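Local coordinates for major Capsid Protein VP1 (Chimpanzee polyomavirus Bob, PDB 6Y9I) that forms the pentameric building blocks of the polyomavirus outer capsid shell and, as in related viruses, probably recognises glycan receptors on host cells, at residues Cys94-Val99 with Arg279-Thr284. Sequence-based numbering, arbitrary orientation.
Sequences CKTEIV and RYFKVT
Thr96 OG1 stands at the junction of two hydrogen bonds: it accepts from Arg279 NH1 at 2.9 Å and donates its proton to Tyr280 O at 2.8 Å, so the hydroxyl relays between a guanidinium and a main-chain carbonyl. The torsion about CA-CB sets OG1 opposite the backbone N (chi1 -172°), over the centre of one face of the Phe281 ring. The acceptor is shared, since Glu97 N also bonds Tyr280 O, and the two donors reach the carbonyl from opposite faces of its plane.

Arg279 extends until chi3, where a bend of -73° swings the guanidinium across the neighbouring strand. NH1 meets Thr96 OG1 almost exactly in the guanidinium plane, while Ile98 CG1 lies over one face, 3.4 Å from NH2. A salt bridge from NH2 to Asp259 gives this buried charge a second hold, so edge, face and far nitrogen together restrict its rotation.

Beneath these side chains the axes of the short strand segments 94-98 and 279-284 run antiparallel, 176° between their directions. Lys95 and Lys282 exchange two backbone bonds, as do Glu97 and Tyr280. A water lies between the two lysine ammonium groups, doubtfully close to Lys282 NZ and only weakly bonded to Lys95 NZ, whose stronger partner is Asn232 O.

Tyr280 bonds Glu23 through OH and meets Tyr25 edge-to-face, whereas Glu97 OE1 accepts from Thr231 N of its own chain and OE2 is hydrogen-bonded to Tyr214 OH of a second subunit, tying this face to the pentamer interface. On the other face, Phe135 of strand 131-138 packs on Cys94, Thr96 and Arg279, and strand 252-265 touches Ile98, Phe281 and Val283. Within the jelly-roll of VP1, segment 279-284 thus lies between strand 87-98 and strand 8-26, whose Ile22, Leu24 and Leu26 bond its backbone.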
loop_
_atom_site.group_PDB
_atom_site.type_symbol
_atom_site.label_atom_id
_atom_site.label_comp_id
_atom_site.label_asym_id
_atom_site.label_seq_id
_atom_site.Cartn_x
_atom_site.Cartn_y
_atom_site.Cartn_z
ATOM N N CYS A 94 -13.638 -7.192 20.565
ATOM C CA CYS A 94 -12.357 -7.387 21.270
ATOM C C CYS A 94 -11.361 -6.300 20.896
ATOM O O CYS A 94 -11.443 -5.763 19.787
ATOM C CB CYS A 94 -11.817 -8.777 20.988
ATOM S SG CYS A 94 -11.353 -9.024 19.267
ATOM N N LYS A 95 -10.433 -6.026 21.807
ATOM C CA LYS A 95 -9.209 -5.284 21.482
ATOM C C LYS A 95 -8.100 -6.318 21.462
ATOM O O LYS A 95 -8.040 -7.159 22.357
ATOM C CB LYS A 95 -8.984 -4.154 22.477
ATOM C CG LYS A 95 -9.992 -3.034 22.345
ATOM C CD LYS A 95 -9.518 -1.774 23.005
ATOM C CE LYS A 95 -10.518 -0.653 22.892
ATOM N NZ LYS A 95 -10.087 0.474 23.755
ATOM N N THR A 96 -7.306 -6.314 20.414
ATOM C CA THR A 96 -6.157 -7.232 20.338
ATOM C C THR A 96 -4.937 -6.418 19.926
ATOM O O THR A 96 -5.073 -5.437 19.168
ATOM C CB THR A 96 -6.488 -8.457 19.474
ATOM O OG1 THR A 96 -5.393 -9.351 19.623
ATOM C CG2 THR A 96 -6.686 -8.127 18.011
ATOM N N GLU A 97 -3.783 -6.809 20.424
ATOM C CA GLU A 97 -2.549 -6.056 20.187
ATOM C C GLU A 97 -1.380 -7.025 20.138
ATOM O O GLU A 97 -1.301 -7.906 21.012
ATOM C CB GLU A 97 -2.349 -5.071 21.328
ATOM C CG GLU A 97 -1.087 -4.288 21.186
ATOM C CD GLU A 97 -1.352 -2.895 20.685
ATOM O OE1 GLU A 97 -2.101 -2.773 19.679
ATOM O OE2 GLU A 97 -0.833 -1.949 21.331
ATOM N N ILE A 98 -0.501 -6.859 19.150
ATOM C CA ILE A 98 0.839 -7.501 19.163
ATOM C C ILE A 98 1.746 -6.679 20.073
ATOM O O ILE A 98 1.994 -5.479 19.785
ATOM C CB ILE A 98 1.399 -7.596 17.741
ATOM C CG1 ILE A 98 0.451 -8.356 16.825
ATOM C CG2 ILE A 98 2.801 -8.185 17.721
ATOM C CD1 ILE A 98 0.672 -8.051 15.367
ATOM N N VAL A 99 2.293 -7.297 21.102
ATOM C CA VAL A 99 3.098 -6.557 22.116
ATOM C C VAL A 99 4.587 -6.766 21.870
ATOM O O VAL A 99 4.989 -7.914 21.586
ATOM C CB VAL A 99 2.715 -6.950 23.557
ATOM C CG1 VAL A 99 3.592 -6.237 24.560
ATOM C CG2 VAL A 99 1.266 -6.594 23.825
ATOM N N ARG A 279 0.620 -11.835 21.879
ATOM C CA ARG A 279 -0.635 -11.161 21.501
ATOM C C ARG A 279 -1.520 -11.009 22.753
ATOM O O ARG A 279 -1.789 -11.986 23.497
ATOM C CB ARG A 279 -1.374 -11.897 20.378
ATOM C CG ARG A 279 -2.685 -11.217 19.999
ATOM C CD ARG A 279 -3.361 -11.818 18.786
ATOM N NE ARG A 279 -2.676 -11.492 17.529
ATOM C CZ ARG A 279 -2.824 -10.365 16.859
ATOM N NH1 ARG A 279 -3.642 -9.420 17.303
ATOM N NH2 ARG A 279 -2.183 -10.195 15.717
ATOM N N TYR A 280 -1.962 -9.790 22.992
ATOM C CA TYR A 280 -2.958 -9.471 24.032
ATOM C C TYR A 280 -4.367 -9.534 23.443
ATOM O O TYR A 280 -4.590 -9.061 22.306
ATOM C CB TYR A 280 -2.680 -8.074 24.562
ATOM C CG TYR A 280 -3.735 -7.569 25.495
ATOM C CD1 TYR A 280 -3.719 -7.901 26.843
ATOM C CD2 TYR A 280 -4.708 -6.716 25.025
ATOM C CE1 TYR A 280 -4.705 -7.426 27.689
ATOM C CE2 TYR A 280 -5.682 -6.213 25.864
ATOM C CZ TYR A 280 -5.652 -6.550 27.201
ATOM O OH TYR A 280 -6.629 -6.032 27.972
ATOM N N PHE A 281 -5.329 -9.926 24.275
ATOM C CA PHE A 281 -6.773 -9.924 23.947
ATOM C C PHE A 281 -7.553 -9.316 25.111
ATOM O O PHE A 281 -7.318 -9.699 26.284
ATOM C CB PHE A 281 -7.307 -11.348 23.794
ATOM C CG PHE A 281 -6.785 -12.136 22.626
ATOM C CD1 PHE A 281 -5.532 -12.729 22.680
ATOM C CD2 PHE A 281 -7.578 -12.352 21.504
ATOM C CE1 PHE A 281 -5.071 -13.487 21.621
ATOM C CE2 PHE A 281 -7.114 -13.129 20.448
ATOM C CZ PHE A 281 -5.864 -13.682 20.515
ATOM N N LYS A 282 -8.462 -8.409 24.801
ATOM C CA LYS A 282 -9.536 -7.997 25.731
ATOM C C LYS A 282 -10.845 -8.219 24.996
ATOM O O LYS A 282 -11.050 -7.584 23.941
ATOM C CB LYS A 282 -9.374 -6.543 26.162
ATOM C CG LYS A 282 -10.414 -6.041 27.152
ATOM C CD LYS A 282 -10.468 -4.521 27.269
ATOM C CE LYS A 282 -9.122 -3.825 27.173
ATOM N NZ LYS A 282 -9.193 -2.416 27.628
ATOM N N VAL A 283 -11.680 -9.102 25.522
ATOM C CA VAL A 283 -12.941 -9.499 24.860
ATOM C C VAL A 283 -14.082 -9.027 25.756
ATOM O O VAL A 283 -14.053 -9.324 26.963
ATOM C CB VAL A 283 -12.983 -11.024 24.631
ATOM C CG1 VAL A 283 -14.276 -11.442 23.943
ATOM C CG2 VAL A 283 -11.785 -11.503 23.848
ATOM N N THR A 284 -15.040 -8.316 25.174
ATOM C CA THR A 284 -16.273 -7.856 25.851
ATOM C C THR A 284 -17.394 -8.847 25.527
ATOM O O THR A 284 -17.602 -9.173 24.331
ATOM C CB THR A 284 -16.649 -6.433 25.424
ATOM O OG1 THR A 284 -15.559 -5.574 25.750
ATOM C CG2 THR A 284 -17.891 -5.932 26.121
HETATM O O HOH W 1 -8.593 -0.175 26.693
#